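Local coordinates for Serine/threonine protein phosphatase Stp1 (Streptococcus agalactiae, PDB 2PK0), which probably removes phosphate from phosphoserine and phosphothreonine in target proteins as a magnesium-binding phosphatase of the PP2C family, at residues N145-K149 with A150-T154; E84-N87 with R88-Y91; S73-R76 with D77-V81; I226-A229 with N230-G234. All blocks are in the same frame, centred on the assembly; numbering follows the deposited sequence.

Interaction 1 of 4, residues N145-K149 with A150-T154; sequences NELVK and AGQLT
Beyond Lys149 the helical run closes in a Schellman motif: Gln152 N reaches back to Leu147 O at 2.7 Å, Gly151 N reaches Val148 O at 2.8 Å, and Gly151 takes the positive phi (78°) that turns the chain out of the helix. The bond from Gln152 approaches the oxygen of Leu147 almost head-on, whereas Gly151 sits above the carbonyl plane of Val148. Leu153 N adds a weak bond to Leu147 O, and a water reinforces the turn by donating to both Val148 O and Leu153 O. Around this bend the side chains make a few mostly apolar contacts at the surface. Leu147 sends its two branches to different partners: CD1 meets Leu153 CD1 at 3.8 Å, while CD2 touches Gln152 OE1 at 3.6 Å, the extended glutamine passing across the leucine at about a right angle. Leu147 and Leu153 both carry CG beside the backbone N (chi1 -64° and -81°), and their chains slant across one another. On the next position, CG2 of Val148 rests against Leu153 CB at 4.0 Å, and Val148 CA makes a CH...O contact of 3.5 Å with Leu153 O. The turn thus pairs backbone capping with a contact akin to the hydrophobic one that often accompanies this motif, here made one residue later, by Leu153. It joins helix 143-149 to helix 155-159, which begins at once: Thr154 is its N-cap residue, and Glu157 returns a bond to Thr154 N. At the other end Asn145 bonds to Asp140 O, tying the unit to the segment that follows strand 133-136.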
# COMPACT_ATOMS: atom_id res chain seq x y z
N ASN A 145 17.55 -2.58 2.28
CA ASN A 145 17.08 -3.42 3.39
C ASN A 145 17.64 -4.84 3.36
O ASN A 145 17.77 -5.45 4.40
CB ASN A 145 15.55 -3.45 3.50
CG ASN A 145 14.97 -2.16 4.05
OD1 ASN A 145 15.69 -1.33 4.61
ND2 ASN A 145 13.69 -1.97 3.89
N GLU A 146 17.97 -5.35 2.17
CA GLU A 146 18.63 -6.65 2.05
C GLU A 146 20.06 -6.60 2.60
O GLU A 146 20.50 -7.53 3.30
CB GLU A 146 18.66 -7.16 0.60
CG GLU A 146 17.30 -7.59 0.11
CD GLU A 146 17.36 -8.66 -0.97
OE1 GLU A 146 18.16 -8.51 -1.94
OE2 GLU A 146 16.60 -9.65 -0.83
N LEU A 147 20.75 -5.50 2.27
CA LEU A 147 22.10 -5.24 2.77
C LEU A 147 22.14 -5.13 4.30
O LEU A 147 23.10 -5.59 4.94
CB LEU A 147 22.70 -4.00 2.11
CG LEU A 147 22.95 -3.97 0.60
CD1 LEU A 147 23.45 -2.59 0.16
CD2 LEU A 147 23.94 -5.04 0.12
N VAL A 148 21.10 -4.56 4.90
CA VAL A 148 21.05 -4.47 6.35
C VAL A 148 20.91 -5.87 6.93
O VAL A 148 21.72 -6.29 7.75
CB VAL A 148 19.93 -3.52 6.84
CG1 VAL A 148 19.73 -3.63 8.36
CG2 VAL A 148 20.25 -2.07 6.46
N LYS A 149 19.91 -6.59 6.44
CA LYS A 149 19.58 -7.94 6.92
C LYS A 149 20.71 -8.98 6.76
O LYS A 149 20.85 -9.89 7.60
CB LYS A 149 18.24 -8.41 6.31
CG LYS A 149 18.00 -9.92 6.33
CD LYS A 149 16.55 -10.30 6.18
CE LYS A 149 16.40 -11.75 5.66
NZ LYS A 149 16.21 -11.81 4.18
N ALA A 150 21.54 -8.84 5.73
CA ALA A 150 22.72 -9.72 5.57
C ALA A 150 23.93 -9.22 6.35
O ALA A 150 24.98 -9.85 6.31
CB ALA A 150 23.09 -9.90 4.12
N GLY A 151 23.79 -8.08 7.04
CA GLY A 151 24.88 -7.55 7.85
C GLY A 151 25.94 -6.84 7.04
O GLY A 151 27.12 -6.96 7.32
N GLN A 152 25.52 -6.08 6.04
CA GLN A 152 26.44 -5.34 5.19
C GLN A 152 26.24 -3.83 5.29
O GLN A 152 27.04 -3.06 4.78
CB GLN A 152 26.33 -5.81 3.75
CG GLN A 152 26.99 -7.16 3.58
CD GLN A 152 26.70 -7.84 2.26
OE1 GLN A 152 25.61 -7.74 1.71
NE2 GLN A 152 27.68 -8.57 1.77
N LEU A 153 25.17 -3.42 5.96
CA LEU A 153 24.95 -2.03 6.31
C LEU A 153 24.31 -1.97 7.69
O LEU A 153 23.60 -2.90 8.09
CB LEU A 153 24.02 -1.36 5.29
CG LEU A 153 24.57 -0.85 3.96
CD1 LEU A 153 23.50 -0.13 3.12
CD2 LEU A 153 25.78 0.07 4.18
N THR A 154 24.55 -0.89 8.43
CA THR A 154 23.73 -0.57 9.58
C THR A 154 22.49 0.16 9.11
O THR A 154 22.47 0.74 8.01
CB THR A 154 24.43 0.35 10.58
OG1 THR A 154 24.61 1.65 9.99
CG2 THR A 154 25.78 -0.22 11.00
O HOH W 1 23.00 -5.22 9.89

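Interaction 2 of 4, residues E84-N87 with R88-Y91; sequences ETEN and RKIY
Arg88 lays the aliphatic part of its side chain over the carbonyl oxygens of the preceding turn, with CG 3.4 Å from Thr85 O and CD 3.6 Å from Glu84 O. A chi1 of 69° tucks CG between the backbone N and the carbonyl carbon, folding the chain back along the helix toward Glu84. The ionic meeting nevertheless falls short of a salt bridge: Arg88 NH2 stays 4.1 Å from Glu84 OE2, which lies at the edge of the guanidinium, and the two flat groups stand 83° apart. Glu84 has a firmer partner elsewhere, since its OE1 accepts a hydrogen bond from Val177 N. On another side of the helix Glu86 and Lys89, three residues apart, run side by side in the same direction, and the carboxylate touches one methylene of the lysine, OE2 to CD 3.9 Å. The ammonium of Lys89 forms a salt bridge with Asp59, whose carboxylate also lies close to that of Glu86; the lysine may therefore ease the repulsion between two acids brought together at a helix interface. Beneath these side chains the ordinary helical ladder continues, for example from Ile90 N to Glu86 O at 2.9 Å. Helix 72-96 thus turns Glu86 and Ile90 onto helix 48-64, where they meet Thr56, while Glu84 and Asn87 face the loop holding Pro176 and Val177, just before strand 180-185.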
# COMPACT_ATOMS: atom_id res chain seq x y z
N GLU A 84 -0.51 -15.05 -5.20
CA GLU A 84 0.26 -15.91 -6.08
C GLU A 84 -0.39 -16.09 -7.46
O GLU A 84 0.31 -16.11 -8.48
CB GLU A 84 0.59 -17.26 -5.44
CG GLU A 84 1.78 -17.95 -6.11
CD GLU A 84 2.87 -16.96 -6.54
OE1 GLU A 84 3.51 -16.32 -5.66
OE2 GLU A 84 3.09 -16.83 -7.77
N THR A 85 -1.72 -16.17 -7.51
CA THR A 85 -2.36 -16.33 -8.79
C THR A 85 -2.27 -15.05 -9.63
O THR A 85 -2.15 -15.10 -10.85
CB THR A 85 -3.82 -16.83 -8.68
OG1 THR A 85 -4.66 -15.77 -8.23
CG2 THR A 85 -3.92 -18.04 -7.73
N GLU A 86 -2.28 -13.90 -8.96
CA GLU A 86 -2.12 -12.62 -9.63
C GLU A 86 -0.67 -12.36 -10.09
O GLU A 86 -0.44 -11.79 -11.15
CB GLU A 86 -2.63 -11.50 -8.72
CG GLU A 86 -3.20 -10.32 -9.46
CD GLU A 86 -4.51 -10.64 -10.19
OE1 GLU A 86 -5.23 -11.58 -9.79
OE2 GLU A 86 -4.80 -9.91 -11.17
N ASN A 87 0.28 -12.81 -9.27
CA ASN A 87 1.71 -12.77 -9.61
C ASN A 87 2.03 -13.48 -10.93
O ASN A 87 2.70 -12.93 -11.80
CB ASN A 87 2.51 -13.44 -8.50
CG ASN A 87 3.98 -13.40 -8.75
OD1 ASN A 87 4.67 -14.43 -8.68
ND2 ASN A 87 4.49 -12.23 -9.05
N ARG A 88 1.52 -14.69 -11.08
CA ARG A 88 1.73 -15.44 -12.31
C ARG A 88 0.81 -14.96 -13.45
O ARG A 88 1.15 -15.12 -14.61
CB ARG A 88 1.62 -16.94 -12.05
CG ARG A 88 0.23 -17.41 -11.71
CD ARG A 88 0.24 -18.71 -10.92
NE ARG A 88 0.82 -19.82 -11.66
CZ ARG A 88 1.93 -20.46 -11.28
NH1 ARG A 88 2.39 -21.46 -12.00
NH2 ARG A 88 2.56 -20.08 -10.17
N LYS A 89 -0.33 -14.35 -13.13
CA LYS A 89 -1.20 -13.78 -14.17
C LYS A 89 -0.57 -12.55 -14.83
O LYS A 89 -0.66 -12.36 -16.03
CB LYS A 89 -2.58 -13.43 -13.59
CG LYS A 89 -3.65 -13.17 -14.62
CD LYS A 89 -4.95 -12.63 -14.00
CE LYS A 89 -5.89 -12.15 -15.14
NZ LYS A 89 -7.37 -12.14 -14.80
N ILE A 90 0.09 -11.72 -14.04
CA ILE A 90 0.72 -10.51 -14.56
C ILE A 90 2.08 -10.83 -15.23
O ILE A 90 2.47 -10.17 -16.20
CB ILE A 90 0.87 -9.47 -13.43
CG1 ILE A 90 -0.49 -8.93 -13.07
CG2 ILE A 90 1.74 -8.29 -13.82
CD1 ILE A 90 -0.39 -7.76 -12.20
N TYR A 91 2.78 -11.84 -14.72
CA TYR A 91 4.03 -12.26 -15.36
C TYR A 91 3.75 -12.79 -16.76
O TYR A 91 4.44 -12.43 -17.70
CB TYR A 91 4.73 -13.35 -14.55
CG TYR A 91 5.96 -13.88 -15.26
CD1 TYR A 91 7.10 -13.09 -15.39
CD2 TYR A 91 5.99 -15.17 -15.81
CE1 TYR A 91 8.23 -13.54 -16.04
CE2 TYR A 91 7.12 -15.64 -16.46
CZ TYR A 91 8.24 -14.82 -16.58
OH TYR A 91 9.38 -15.26 -17.22

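Interaction 3 of 4, residues S73-R76 with D77-V81; sequences SEIR and DWMLV
Helix 72-96 is one of the long helices that flank the beta sandwich of the PP2C fold, and its early turns, Ser73 to Val81, show how one helix can be apolar on one side and charged on another. On the outer side, where Arg76 and Asp77 lie, Arg76 and Leu80, one turn apart, slant across each other. The leucine methyl CD1 lies 3.5 Å above one face of the guanidinium, offset toward its rim, with NH1 the nearest atom at 3.5 Å. Arg76 swings CG opposite its backbone N (chi1 -166°) and then bends at chi3 (80°), which brings the flat group round to Leu80. From its oblique position Asp77 OD1 makes a long salt bridge to Arg76 NH2 at 3.9 Å, the carboxylate and guanidinium planes 65° apart. On the apolar side Ile75 and Met79 run alongside each other, CG2 touching the methyl CE at 4.0 Å, and the extended methionine points with the isoleucine toward strands 103-112 and 115-121. Trp78 turns to helix 48-64, where Asp63 accepts its NE1 hydrogen and Trp64 meets its ring edge to face. The backbone below is regular, as from Leu80 N to Arg76 O at 3.2 Å. Chemically, then, van der Waals contact with Leu80, and with Ile117 of strand 115-121, probably contributes more to the placing of the arginine than its ion pair does. The loose, skewed link to Asp77 is probably a modest electrostatic attraction, while the buried Trp78 satisfies its indole N-H at the helix interface.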
# COMPACT_ATOMS: atom_id res chain seq x y z
N SER A 73 -8.07 -15.82 9.87
CA SER A 73 -7.30 -16.93 9.34
C SER A 73 -7.76 -17.31 7.94
O SER A 73 -6.97 -17.79 7.13
CB SER A 73 -7.40 -18.13 10.29
OG SER A 73 -8.76 -18.51 10.49
N GLU A 74 -9.05 -17.09 7.68
CA GLU A 74 -9.64 -17.38 6.38
C GLU A 74 -9.24 -16.31 5.37
O GLU A 74 -8.95 -16.59 4.19
CB GLU A 74 -11.16 -17.44 6.49
CG GLU A 74 -11.70 -18.35 7.59
CD GLU A 74 -13.23 -18.34 7.70
OE1 GLU A 74 -13.82 -17.30 8.10
OE2 GLU A 74 -13.84 -19.38 7.39
N ILE A 75 -9.22 -15.07 5.85
CA ILE A 75 -8.81 -13.92 5.07
C ILE A 75 -7.32 -14.03 4.75
O ILE A 75 -6.89 -13.73 3.62
CB ILE A 75 -9.17 -12.62 5.84
CG1 ILE A 75 -10.68 -12.43 5.80
CG2 ILE A 75 -8.52 -11.39 5.23
CD1 ILE A 75 -11.17 -11.38 6.70
N ARG A 76 -6.53 -14.49 5.72
CA ARG A 76 -5.09 -14.74 5.51
C ARG A 76 -4.81 -15.81 4.44
O ARG A 76 -3.96 -15.62 3.58
CB ARG A 76 -4.40 -15.12 6.82
CG ARG A 76 -2.90 -15.06 6.72
CD ARG A 76 -2.20 -15.89 7.77
NE ARG A 76 -2.18 -17.29 7.38
CZ ARG A 76 -1.09 -18.00 7.07
NH1 ARG A 76 0.12 -17.45 7.10
NH2 ARG A 76 -1.24 -19.27 6.75
N ASP A 77 -5.55 -16.93 4.48
CA ASP A 77 -5.42 -17.95 3.44
C ASP A 77 -5.71 -17.33 2.09
O ASP A 77 -4.97 -17.54 1.15
CB ASP A 77 -6.39 -19.13 3.66
CG ASP A 77 -5.99 -20.04 4.81
OD1 ASP A 77 -4.81 -20.01 5.26
OD2 ASP A 77 -6.86 -20.81 5.26
N TRP A 78 -6.79 -16.54 2.03
CA TRP A 78 -7.20 -15.88 0.81
C TRP A 78 -6.13 -14.93 0.23
O TRP A 78 -5.93 -14.89 -0.99
CB TRP A 78 -8.53 -15.13 1.02
CG TRP A 78 -9.07 -14.48 -0.23
CD1 TRP A 78 -9.92 -15.04 -1.14
CD2 TRP A 78 -8.80 -13.15 -0.70
NE1 TRP A 78 -10.18 -14.15 -2.15
CE2 TRP A 78 -9.51 -12.98 -1.91
CE3 TRP A 78 -8.01 -12.08 -0.22
CZ2 TRP A 78 -9.47 -11.78 -2.65
CZ3 TRP A 78 -7.96 -10.89 -0.97
CH2 TRP A 78 -8.69 -10.76 -2.16
N MET A 79 -5.44 -14.19 1.09
CA MET A 79 -4.45 -13.23 0.62
C MET A 79 -3.24 -13.94 0.02
O MET A 79 -2.83 -13.63 -1.09
CB MET A 79 -4.02 -12.28 1.74
CG MET A 79 -5.06 -11.25 2.09
SD MET A 79 -4.60 -10.26 3.53
CE MET A 79 -5.85 -8.98 3.49
N LEU A 80 -2.71 -14.92 0.73
CA LEU A 80 -1.54 -15.67 0.27
C LEU A 80 -1.80 -16.38 -1.05
O LEU A 80 -0.91 -16.43 -1.90
CB LEU A 80 -1.12 -16.67 1.33
CG LEU A 80 -0.48 -16.07 2.58
CD1 LEU A 80 -0.20 -17.16 3.61
CD2 LEU A 80 0.79 -15.33 2.21
N VAL A 81 -3.01 -16.90 -1.21
CA VAL A 81 -3.41 -17.61 -2.42
C VAL A 81 -3.64 -16.67 -3.63
O VAL A 81 -3.03 -16.88 -4.68
CB VAL A 81 -4.62 -18.52 -2.15
CG1 VAL A 81 -5.25 -19.03 -3.45
CG2 VAL A 81 -4.19 -19.69 -1.24

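Interaction 4 of 4, residues I226-A229 with N230-G234; sequences ITLA and NHRGG
Ile226 and Asn230, Thr227 and His231, and Leu228 and Arg232 form three successive pairs one turn apart, and in each pair the two side chains lie alongside, pointing the same way. Ile226 offers its terminal methyl, CD1 standing 3.6 Å from Asn230 ND2. In the next pair the methyl CG2 of Thr227 approaches the imidazole at CD2 of His231, 3.8 Å away; Thr227 OG1 turns instead to Gln223 O. In the third, a chi1 of -62° sets CG of Arg232 beside its backbone N and against Leu228 O at 3.2 Å, and a bend at chi2 then brings NE to 4.0 Å from Leu228 CD1. Just beyond these pairs helix 218-231 finishes in a Schellman motif, with Gly234 N bonded to Ala229 O at 3.0 Å and Gly233 N to Asn230 O at 2.9 Å. Gly233 takes a positive phi of 152°, the backbone turn that leaves the helix. The two glycines belong to the Gly-Gly-x-Asp-Asn sequence common in bacterial PP2C enzymes, whose Asp236 is a magnesium ligand here. Ala229 and Ile226 pack on Ile238 of strand 238-245. Asn230 reaches Asp13 and Gln16 through weak hydrogen bonds, and the guanidinium of Arg232 forms a salt bridge with Asp207.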
# COMPACT_ATOMS: atom_id res chain seq x y z
N ILE A 226 -1.43 15.20 -0.20
CA ILE A 226 -0.90 15.15 -1.56
C ILE A 226 -0.43 16.53 -2.03
O ILE A 226 0.53 16.63 -2.81
CB ILE A 226 -1.83 14.41 -2.59
CG1 ILE A 226 -3.04 15.25 -2.98
CG2 ILE A 226 -2.29 13.04 -2.05
CD1 ILE A 226 -2.83 16.12 -4.18
N THR A 227 -1.09 17.58 -1.54
CA THR A 227 -0.71 18.97 -1.82
C THR A 227 0.69 19.21 -1.30
O THR A 227 1.56 19.67 -2.03
CB THR A 227 -1.69 19.96 -1.16
OG1 THR A 227 -3.00 19.78 -1.71
CG2 THR A 227 -1.26 21.42 -1.38
N LEU A 228 0.92 18.83 -0.04
CA LEU A 228 2.25 18.90 0.56
C LEU A 228 3.30 18.05 -0.17
O LEU A 228 4.42 18.49 -0.35
CB LEU A 228 2.21 18.50 2.05
CG LEU A 228 3.51 18.73 2.81
CD1 LEU A 228 3.98 20.18 2.66
CD2 LEU A 228 3.38 18.34 4.27
N ALA A 229 2.91 16.85 -0.60
CA ALA A 229 3.82 15.99 -1.33
C ALA A 229 4.20 16.61 -2.67
O ALA A 229 5.33 16.48 -3.13
CB ALA A 229 3.23 14.61 -1.50
N ASN A 230 3.25 17.31 -3.28
CA ASN A 230 3.52 18.05 -4.50
C ASN A 230 4.43 19.25 -4.25
O ASN A 230 5.36 19.49 -5.04
CB ASN A 230 2.20 18.48 -5.18
CG ASN A 230 1.53 17.33 -5.91
OD1 ASN A 230 2.21 16.51 -6.52
ND2 ASN A 230 0.20 17.26 -5.85
N HIS A 231 4.18 19.98 -3.15
CA HIS A 231 5.00 21.13 -2.78
C HIS A 231 6.42 20.72 -2.52
O HIS A 231 7.34 21.41 -2.90
CB HIS A 231 4.46 21.86 -1.55
CG HIS A 231 3.37 22.84 -1.84
ND1 HIS A 231 3.49 23.82 -2.80
CD2 HIS A 231 2.14 23.01 -1.30
CE1 HIS A 231 2.38 24.54 -2.85
NE2 HIS A 231 1.54 24.06 -1.94
N ARG A 232 6.62 19.56 -1.89
CA ARG A 232 7.96 19.01 -1.70
C ARG A 232 8.62 18.52 -2.98
O ARG A 232 9.81 18.24 -2.98
CB ARG A 232 7.93 17.86 -0.70
CG ARG A 232 7.47 18.26 0.69
CD ARG A 232 8.42 19.23 1.36
NE ARG A 232 7.92 19.59 2.69
CZ ARG A 232 8.14 18.88 3.79
NH1 ARG A 232 7.65 19.28 4.96
NH2 ARG A 232 8.86 17.75 3.72
N GLY A 233 7.87 18.39 -4.07
CA GLY A 233 8.49 18.02 -5.34
C GLY A 233 7.58 17.27 -6.30
O GLY A 233 7.64 17.48 -7.53
N GLY A 234 6.75 16.39 -5.73
CA GLY A 234 5.81 15.58 -6.50
C GLY A 234 6.43 14.67 -7.55
O GLY A 234 5.82 14.40 -8.58

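In the fold
All four contacts are local, yet they mark different parts of one domain. Interactions 3 and 2 follow one another on helix 72-96, their centres 16 Å apart. Interaction 4 ends a helix across the chain's centre, its own centre 33 Å from that of interaction 2 and 36 Å from that of interaction 3. Between the two halves that these helices cover lie the magnesium ions: the side chain of Ile90 in interaction 2 is about 12 Å from one, and Gly234 in interaction 4 about 11 Å, just before the ligand Asp236. Interaction 1 stands on the surface, 29 to 31 Å between centres from the others, probably in the mobile flap subdomain of bacterial PP2C enzymes.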